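Local atomic coordinates of ribulose bisphosphate carboxylase (Pyrococcus horikoshii, PDB entry 2D69), a protein that catalyses the addition of carbon dioxide and water to ribulose 1,5-bisphosphate, giving two molecules of 3-phosphoglycerate, probably as part of an archaeal AMP degradation pathway. Residues 168-171 / 172-175; 203-206 / 207-210; 324-327 / 328-332. All coordinates share one frame; numbering follows the deposited sequence.

Interaction 1: residues 168-171 / 172-175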
loop_
_atom_site.group_PDB
_atom_site.type_symbol
_atom_site.label_atom_id
_atom_site.label_comp_id
_atom_site.label_asym_id
_atom_site.label_seq_id
_atom_site.Cartn_x
_atom_site.Cartn_y
_atom_site.Cartn_z
ATOM N N GLU A 168 -21.221 20.526 22.486
ATOM C CA GLU A 168 -22.473 20.255 23.190
ATOM C C GLU A 168 -23.515 21.360 22.985
ATOM O O GLU A 168 -24.683 21.100 22.804
ATOM C CB GLU A 168 -22.214 20.097 24.694
ATOM C CG GLU A 168 -23.432 19.631 25.485
ATOM C CD GLU A 168 -24.092 18.384 24.879
ATOM O OE1 GLU A 168 -25.344 18.299 24.834
ATOM O OE2 GLU A 168 -23.358 17.481 24.412
ATOM N N GLU A 169 -23.066 22.609 23.004
ATOM C CA GLU A 169 -23.986 23.738 22.894
ATOM C C GLU A 169 -24.501 23.757 21.455
ATOM O O GLU A 169 -25.656 24.059 21.197
ATOM C CB GLU A 169 -23.286 25.050 23.230
ATOM C CG GLU A 169 -22.830 25.261 24.675
ATOM C CD GLU A 169 -21.764 26.369 24.824
ATOM O OE1 GLU A 169 -20.999 26.657 23.888
ATOM O OE2 GLU A 169 -21.671 26.987 25.893
ATOM N N TYR A 170 -23.631 23.405 20.497
ATOM C CA TYR A 170 -24.027 23.410 19.101
ATOM C C TYR A 170 -25.049 22.297 18.860
ATOM O O TYR A 170 -26.017 22.505 18.157
ATOM C CB TYR A 170 -22.831 23.216 18.190
ATOM C CG TYR A 170 -22.904 23.874 16.846
ATOM C CD1 TYR A 170 -22.914 25.256 16.745
ATOM C CD2 TYR A 170 -22.915 23.127 15.659
ATOM C CE1 TYR A 170 -22.953 25.903 15.525
ATOM C CE2 TYR A 170 -22.922 23.796 14.395
ATOM C CZ TYR A 170 -22.946 25.187 14.358
ATOM O OH TYR A 170 -22.918 25.925 13.170
ATOM N N ALA A 171 -24.849 21.145 19.499
ATOM C CA ALA A 171 -25.808 20.037 19.424
ATOM C C ALA A 171 -27.181 20.453 19.892
ATOM O O ALA A 171 -28.195 19.995 19.350
ATOM C CB ALA A 171 -25.318 18.843 20.230
ATOM N N GLU A 172 -27.230 21.302 20.905
ATOM C CA GLU A 172 -28.526 21.695 21.505
ATOM C C GLU A 172 -29.263 22.677 20.615
ATOM O O GLU A 172 -30.462 22.582 20.430
ATOM C CB GLU A 172 -28.352 22.267 22.931
ATOM C CG GLU A 172 -27.845 21.204 23.903
ATOM C CD GLU A 172 -27.520 21.711 25.329
ATOM O OE1 GLU A 172 -27.182 22.918 25.545
ATOM O OE2 GLU A 172 -27.578 20.859 26.239
ATOM N N ILE A 173 -28.547 23.644 20.078
ATOM C CA ILE A 173 -29.194 24.537 19.153
ATOM C C ILE A 173 -29.629 23.814 17.893
ATOM O O ILE A 173 -30.754 24.027 17.424
ATOM C CB ILE A 173 -28.376 25.822 18.919
ATOM C CG1 ILE A 173 -29.162 26.782 18.043
ATOM C CG2 ILE A 173 -27.002 25.559 18.372
ATOM C CD1 ILE A 173 -30.447 27.246 18.709
ATOM N N ALA A 174 -28.792 22.913 17.367
ATOM C CA ALA A 174 -29.151 22.131 16.192
ATOM C C ALA A 174 -30.418 21.354 16.408
ATOM O O ALA A 174 -31.239 21.285 15.529
ATOM C CB ALA A 174 -28.040 21.160 15.847
ATOM N N TYR A 175 -30.549 20.720 17.566
ATOM C CA TYR A 175 -31.765 19.915 17.881
ATOM C C TYR A 175 -33.009 20.778 17.782
ATOM O O TYR A 175 -34.022 20.339 17.251
ATOM C CB TYR A 175 -31.680 19.335 19.280
ATOM C CG TYR A 175 -32.826 18.440 19.616
ATOM C CD1 TYR A 175 -33.896 18.913 20.333
ATOM C CD2 TYR A 175 -32.890 17.146 19.111
ATOM C CE1 TYR A 175 -34.952 18.085 20.672
ATOM C CE2 TYR A 175 -33.957 16.323 19.387
ATOM C CZ TYR A 175 -34.984 16.804 20.170
ATOM O OH TYR A 175 -36.063 16.030 20.453
#

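Interaction 2: residues 203-206 / 207-210. With SO4 (sulfate ion), chain I.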
loop_
_atom_site.group_PDB
_atom_site.type_symbol
_atom_site.label_atom_id
_atom_site.label_comp_id
_atom_site.label_asym_id
_atom_site.label_seq_id
_atom_site.Cartn_x
_atom_site.Cartn_y
_atom_site.Cartn_z
ATOM N N VAL A 203 -18.572 16.474 13.996
ATOM C CA VAL A 203 -19.243 15.482 13.129
ATOM C C VAL A 203 -19.803 14.309 13.876
ATOM O O VAL A 203 -20.938 13.885 13.641
ATOM C CB VAL A 203 -18.436 14.962 11.874
ATOM C CG1 VAL A 203 -17.454 15.955 11.358
ATOM C CG2 VAL A 203 -17.775 13.658 12.106
ATOM N N ARG A 204 -19.031 13.722 14.767
ATOM C CA ARG A 204 -19.571 12.592 15.549
ATOM C C ARG A 204 -20.835 12.969 16.261
ATOM O O ARG A 204 -21.842 12.210 16.244
ATOM C CB ARG A 204 -18.554 12.104 16.544
ATOM C CG ARG A 204 -17.349 11.452 15.881
ATOM C CD ARG A 204 -16.297 11.096 16.906
ATOM N NE ARG A 204 -15.019 10.742 16.366
ATOM C CZ ARG A 204 -13.847 11.141 16.876
ATOM N NH1 ARG A 204 -13.757 12.006 17.913
ATOM N NH2 ARG A 204 -12.744 10.706 16.292
ATOM N N LYS A 205 -20.839 14.126 16.915
ATOM C CA LYS A 205 -22.031 14.470 17.704
ATOM C C LYS A 205 -23.224 14.880 16.866
ATOM O O LYS A 205 -24.321 14.405 17.080
ATOM C CB LYS A 205 -21.708 15.557 18.736
ATOM C CG LYS A 205 -22.837 16.010 19.659
ATOM C CD LYS A 205 -23.323 14.897 20.576
ATOM C CE LYS A 205 -24.416 15.420 21.491
ATOM N NZ LYS A 205 -24.886 14.357 22.487
ATOM N N LEU A 206 -23.024 15.766 15.906
ATOM C CA LEU A 206 -24.162 16.415 15.249
ATOM C C LEU A 206 -24.955 15.487 14.352
ATOM O O LEU A 206 -26.166 15.653 14.200
ATOM C CB LEU A 206 -23.706 17.633 14.464
ATOM C CG LEU A 206 -23.687 18.954 15.220
ATOM C CD1 LEU A 206 -25.079 19.438 15.411
ATOM C CD2 LEU A 206 -22.942 18.799 16.577
ATOM N N TYR A 207 -24.292 14.496 13.784
ATOM C CA TYR A 207 -24.974 13.538 12.908
ATOM C C TYR A 207 -25.793 12.565 13.730
ATOM O O TYR A 207 -26.796 12.036 13.254
ATOM C CB TYR A 207 -23.973 12.859 11.929
ATOM C CG TYR A 207 -23.559 13.835 10.824
ATOM C CD1 TYR A 207 -22.370 14.552 10.884
ATOM C CD2 TYR A 207 -24.437 14.120 9.738
ATOM C CE1 TYR A 207 -22.069 15.443 9.931
ATOM C CE2 TYR A 207 -24.127 15.017 8.783
ATOM C CZ TYR A 207 -22.951 15.706 8.881
ATOM O OH TYR A 207 -22.556 16.636 7.953
ATOM N N ARG A 208 -25.376 12.306 14.961
ATOM C CA ARG A 208 -26.223 11.553 15.890
ATOM C C ARG A 208 -27.512 12.315 16.246
ATOM O O ARG A 208 -28.606 11.761 16.229
ATOM C CB ARG A 208 -25.466 11.188 17.172
ATOM C CG ARG A 208 -24.257 10.277 16.909
ATOM C CD ARG A 208 -23.461 9.871 18.169
ATOM N NE ARG A 208 -24.304 9.046 19.034
ATOM C CZ ARG A 208 -24.981 9.472 20.107
ATOM N NH1 ARG A 208 -24.920 10.749 20.513
ATOM N NH2 ARG A 208 -25.731 8.593 20.799
ATOM N N VAL A 209 -27.376 13.593 16.527
ATOM C CA VAL A 209 -28.532 14.445 16.778
ATOM C C VAL A 209 -29.413 14.485 15.525
ATOM O O VAL A 209 -30.650 14.346 15.612
ATOM C CB VAL A 209 -28.088 15.891 17.081
ATOM C CG1 VAL A 209 -29.306 16.876 17.180
ATOM C CG2 VAL A 209 -27.225 15.967 18.336
ATOM N N ARG A 210 -28.769 14.673 14.364
ATOM C CA ARG A 210 -29.433 14.691 13.087
ATOM C C ARG A 210 -30.292 13.449 12.936
ATOM O O ARG A 210 -31.499 13.546 12.645
ATOM C CB ARG A 210 -28.393 14.740 11.946
ATOM C CG ARG A 210 -28.938 14.995 10.576
ATOM C CD ARG A 210 -29.546 13.785 9.920
ATOM N NE ARG A 210 -28.573 12.792 9.482
ATOM C CZ ARG A 210 -27.873 12.825 8.353
ATOM N NH1 ARG A 210 -27.954 13.830 7.483
ATOM N NH2 ARG A 210 -27.053 11.802 8.076
HETATM S S SO4 I . -28.284 12.875 20.617
HETATM O O1 SO4 I . -28.968 11.977 21.540
HETATM O O2 SO4 I . -29.146 14.022 20.336
HETATM O O3 SO4 I . -27.014 13.299 21.204
HETATM O O4 SO4 I . -28.021 12.151 19.380
#

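Interaction 3: residues 324-327 / 328-332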
loop_
_atom_site.group_PDB
_atom_site.type_symbol
_atom_site.label_atom_id
_atom_site.label_comp_id
_atom_site.label_asym_id
_atom_site.label_seq_id
_atom_site.Cartn_x
_atom_site.Cartn_y
_atom_site.Cartn_z
ATOM N N GLU A 324 -32.554 43.079 -10.760
ATOM C CA GLU A 324 -32.183 42.665 -12.120
ATOM C C GLU A 324 -30.965 41.706 -12.151
ATOM O O GLU A 324 -31.005 40.658 -12.797
ATOM C CB GLU A 324 -31.835 43.872 -12.988
ATOM C CG GLU A 324 -32.894 44.958 -13.054
ATOM C CD GLU A 324 -34.045 44.627 -14.003
ATOM O OE1 GLU A 324 -33.952 45.018 -15.202
ATOM O OE2 GLU A 324 -35.053 44.009 -13.538
ATOM N N GLU A 325 -29.890 42.096 -11.472
ATOM C CA GLU A 325 -28.650 41.303 -11.443
ATOM C C GLU A 325 -28.899 39.952 -10.793
ATOM O O GLU A 325 -28.442 38.944 -11.277
ATOM C CB GLU A 325 -27.523 42.030 -10.670
ATOM C CG GLU A 325 -26.258 41.177 -10.462
ATOM C CD GLU A 325 -25.062 41.953 -9.897
ATOM O OE1 GLU A 325 -25.270 42.811 -8.993
ATOM O OE2 GLU A 325 -23.910 41.700 -10.355
ATOM N N ILE A 326 -29.628 39.938 -9.689
ATOM C CA ILE A 326 -29.805 38.726 -8.939
ATOM C C ILE A 326 -30.647 37.738 -9.707
ATOM O O ILE A 326 -30.312 36.539 -9.763
ATOM C CB ILE A 326 -30.412 39.006 -7.593
ATOM C CG1 ILE A 326 -29.376 39.762 -6.740
ATOM C CG2 ILE A 326 -30.818 37.665 -6.898
ATOM C CD1 ILE A 326 -29.954 40.314 -5.466
ATOM N N LYS A 327 -31.727 38.248 -10.290
ATOM C CA LYS A 327 -32.613 37.439 -11.099
ATOM C C LYS A 327 -31.857 36.857 -12.316
ATOM O O LYS A 327 -32.117 35.748 -12.699
ATOM C CB LYS A 327 -33.827 38.253 -11.558
ATOM C CG LYS A 327 -34.884 37.399 -12.271
ATOM C CD LYS A 327 -35.496 36.320 -11.301
ATOM C CE LYS A 327 -36.793 35.667 -11.863
ATOM N NZ LYS A 327 -36.565 34.973 -13.190
ATOM N N ARG A 328 -30.931 37.610 -12.908
ATOM C CA ARG A 328 -30.119 37.113 -14.002
ATOM C C ARG A 328 -29.278 35.903 -13.522
ATOM O O ARG A 328 -29.265 34.847 -14.171
ATOM C CB ARG A 328 -29.205 38.219 -14.559
ATOM C CG ARG A 328 -28.418 37.840 -15.834
ATOM C CD ARG A 328 -27.427 38.920 -16.360
ATOM N NE ARG A 328 -27.875 40.257 -15.978
ATOM C CZ ARG A 328 -28.884 40.925 -16.549
ATOM N NH1 ARG A 328 -29.549 40.391 -17.575
ATOM N NH2 ARG A 328 -29.222 42.144 -16.105
ATOM N N ILE A 329 -28.632 36.053 -12.372
ATOM C CA ILE A 329 -27.813 34.984 -11.849
ATOM C C ILE A 329 -28.636 33.738 -11.580
ATOM O O ILE A 329 -28.218 32.637 -11.974
ATOM C CB ILE A 329 -27.047 35.416 -10.625
ATOM C CG1 ILE A 329 -26.086 36.541 -11.031
ATOM C CG2 ILE A 329 -26.236 34.236 -10.054
ATOM C CD1 ILE A 329 -25.544 37.345 -9.908
ATOM N N ASN A 330 -29.778 33.882 -10.911
ATOM C CA ASN A 330 -30.583 32.715 -10.554
ATOM C C ASN A 330 -31.102 32.011 -11.798
ATOM O O ASN A 330 -31.163 30.779 -11.823
ATOM C CB ASN A 330 -31.799 33.080 -9.673
ATOM C CG ASN A 330 -31.434 33.431 -8.202
ATOM O OD1 ASN A 330 -32.335 33.581 -7.362
ATOM N ND2 ASN A 330 -30.152 33.585 -7.895
ATOM N N ASP A 331 -31.507 32.811 -12.804
ATOM C CA ASP A 331 -32.023 32.293 -14.060
ATOM C C ASP A 331 -30.961 31.435 -14.738
ATOM O O ASP A 331 -31.244 30.355 -15.209
ATOM C CB ASP A 331 -32.434 33.435 -15.027
ATOM C CG ASP A 331 -33.775 34.084 -14.648
ATOM O OD1 ASP A 331 -34.162 35.056 -15.334
ATOM O OD2 ASP A 331 -34.492 33.709 -13.692
ATOM N N PHE A 332 -29.746 31.948 -14.801
ATOM C CA PHE A 332 -28.620 31.157 -15.270
ATOM C C PHE A 332 -28.413 29.883 -14.449
ATOM O O PHE A 332 -28.334 28.804 -15.002
ATOM C CB PHE A 332 -27.312 31.953 -15.257
ATOM C CG PHE A 332 -26.132 31.063 -15.322
ATOM C CD1 PHE A 332 -25.837 30.396 -16.524
ATOM C CD2 PHE A 332 -25.391 30.759 -14.167
ATOM C CE1 PHE A 332 -24.802 29.456 -16.569
ATOM C CE2 PHE A 332 -24.330 29.839 -14.221
ATOM C CZ PHE A 332 -24.038 29.188 -15.432
#

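Interaction 1: residues 168-171 / 172-175
Y170 and I173 meet on the buried side, where CG2 of I173 sits 3.2 Å from the carbonyl O of Y170. The first torsion places that methyl: CG1 lies anti to the backbone N (chi1 -175°), which leaves CG2 between N and the carbonyl carbon. It also approaches the Y170 ring obliquely, 4.4 Å from CD1. The same carbonyl O accepts the amide N of A174 at 2.9 Å. The Y170 ring is stacked on F191, edge-to-face with W165, and hydrogen-bonded through OH to D187.

The exposed side is looser. No bond joins the E168 and E172 side chains: OE1 of E168 and OE2 of E172, like charges, stay 3.7 Å apart, their carboxylate planes at 89°, and only the E172 stem lies close, CG 3.3 Å from the carbonyl O of E168. K205 NZ, in a long, weak ion pair with E168 OE2, may ease the repulsion. E169 OE1 accepts the backbone N of S166, while its OE2 makes a salt bridge to K60 of a second subunit.

This is an amphipathic helix of the RuBisCO alpha/beta barrel, crossing from strand 154-157 to strand 184-186, with Y170 close to K186 and D188 of the predicted magnesium site.

Interaction 2: residues 203-206 / 207-210
V203 meets the ring of Y207 one turn on, on helix 199-217, the crossover helix between strands 184-186 and 222-224 of the alpha/beta barrel. Backbone bonds come first. The amide of V209 gives a 3.2 Å bond to the O of K205, that of R210 a shorter one of 2.8 Å to the O of L206, whereas the bond from Y207 N to V203 O is weak.

Apolar and aromatic packing fills the inner side. The Y207 ring presents its edge to the carbonyl O of V203, with CD1 at 3.2 Å, and CD1 also reaches V203 CB at 4.1 Å. Further along, Y207 CD2 stands over the centre of one face of the R210 guanidinium, 3.8 Å above its plane. That flat group is held by E222 in a salt bridge and by the carbonyl oxygens of K221 and G245, which probably fixes its rotation. V203 and Y207 both pack on I225.

Charged contacts occupy the outer side. R204 reaches E269 of a third subunit, and R208 makes a salt bridge to E145 of that same subunit. CG of R208 closes over the O of R204 at 3.2 Å, a carbonyl buried without a polar partner in the model. K205 bonds a sulfate ion, probably from the crystallisation liquor, with the R208 guanidinium lying obliquely nearby. CG of K205 lies anti to the backbone N (chi1 -179°) and the chain bends at chi2, then runs out straight until NZ donates a hydrogen bond to sulfate O3 at 2.7 Å.

Interaction 3: residues 324-327 / 328-332
NZ of K327 donates to OD2 of D331 in a salt bridge whose modelled length, 2.5 Å, is very short; the pairing is clear, the exact length doubtful. The other carboxylate oxygen, OD1, lies 3.2 Å from the same NZ. Two bends in the lysine chain make this possible: CG starts anti to the backbone N (chi1 -173°), and turns at chi2 and chi4 carry the tip forward along the helix to the aspartate one turn on. Beneath the pair, the amide N of D331 bonds to the O of K327 at 3.0 Å, tying the same two residues through the backbone. With an alanine in place of K327, the D331 carboxylate would probably lose this counter-charge and be freer to turn.

R328 bends at chi3, bringing one face of its guanidinium over the carbonyl O of E324. E325 and I329 run side by side in the same direction, CG of the glutamate touching CD1 of the isoleucine at 3.9 Å. On the buried side, the amide N of N330 bonds to the O of I326 at 2.9 Å, and the side-chain ND2 of N330 is held by T312. I326, K327 and N330 pack on F363 of helix 356-363, while I329 meets M295 of helix 295-305.

These i to i+4 pairings belong to an amphipathic barrel helix that links strand 309-311 to strand 344-348, its I329 lying near R279 of the predicted substrate site.

In the fold
All three contacts lie in the catalytic domain, on helices wrapped round its eight-stranded parallel barrel, and follow one another along the chain. Interactions 1 and 2 sit on consecutive helices, 167-179 and 199-217, either side of strand 184-186 in sequence. Their centres are 10 Å apart and they touch: A174 CB packs on L206 CD1 at 3.5 Å, and A171 CB meets both K205 and V209. Interaction 3, on helix 323-334, stands apart, its centre 35 to 36 Å from the other two. Interactions 1 and 2 also meet neighbouring subunits, whereas no other chain touches interaction 3; helices 167-179 and 199-217 thus serve both barrel and subunit contacts, while the segments on 323-334 pack within the chain alone.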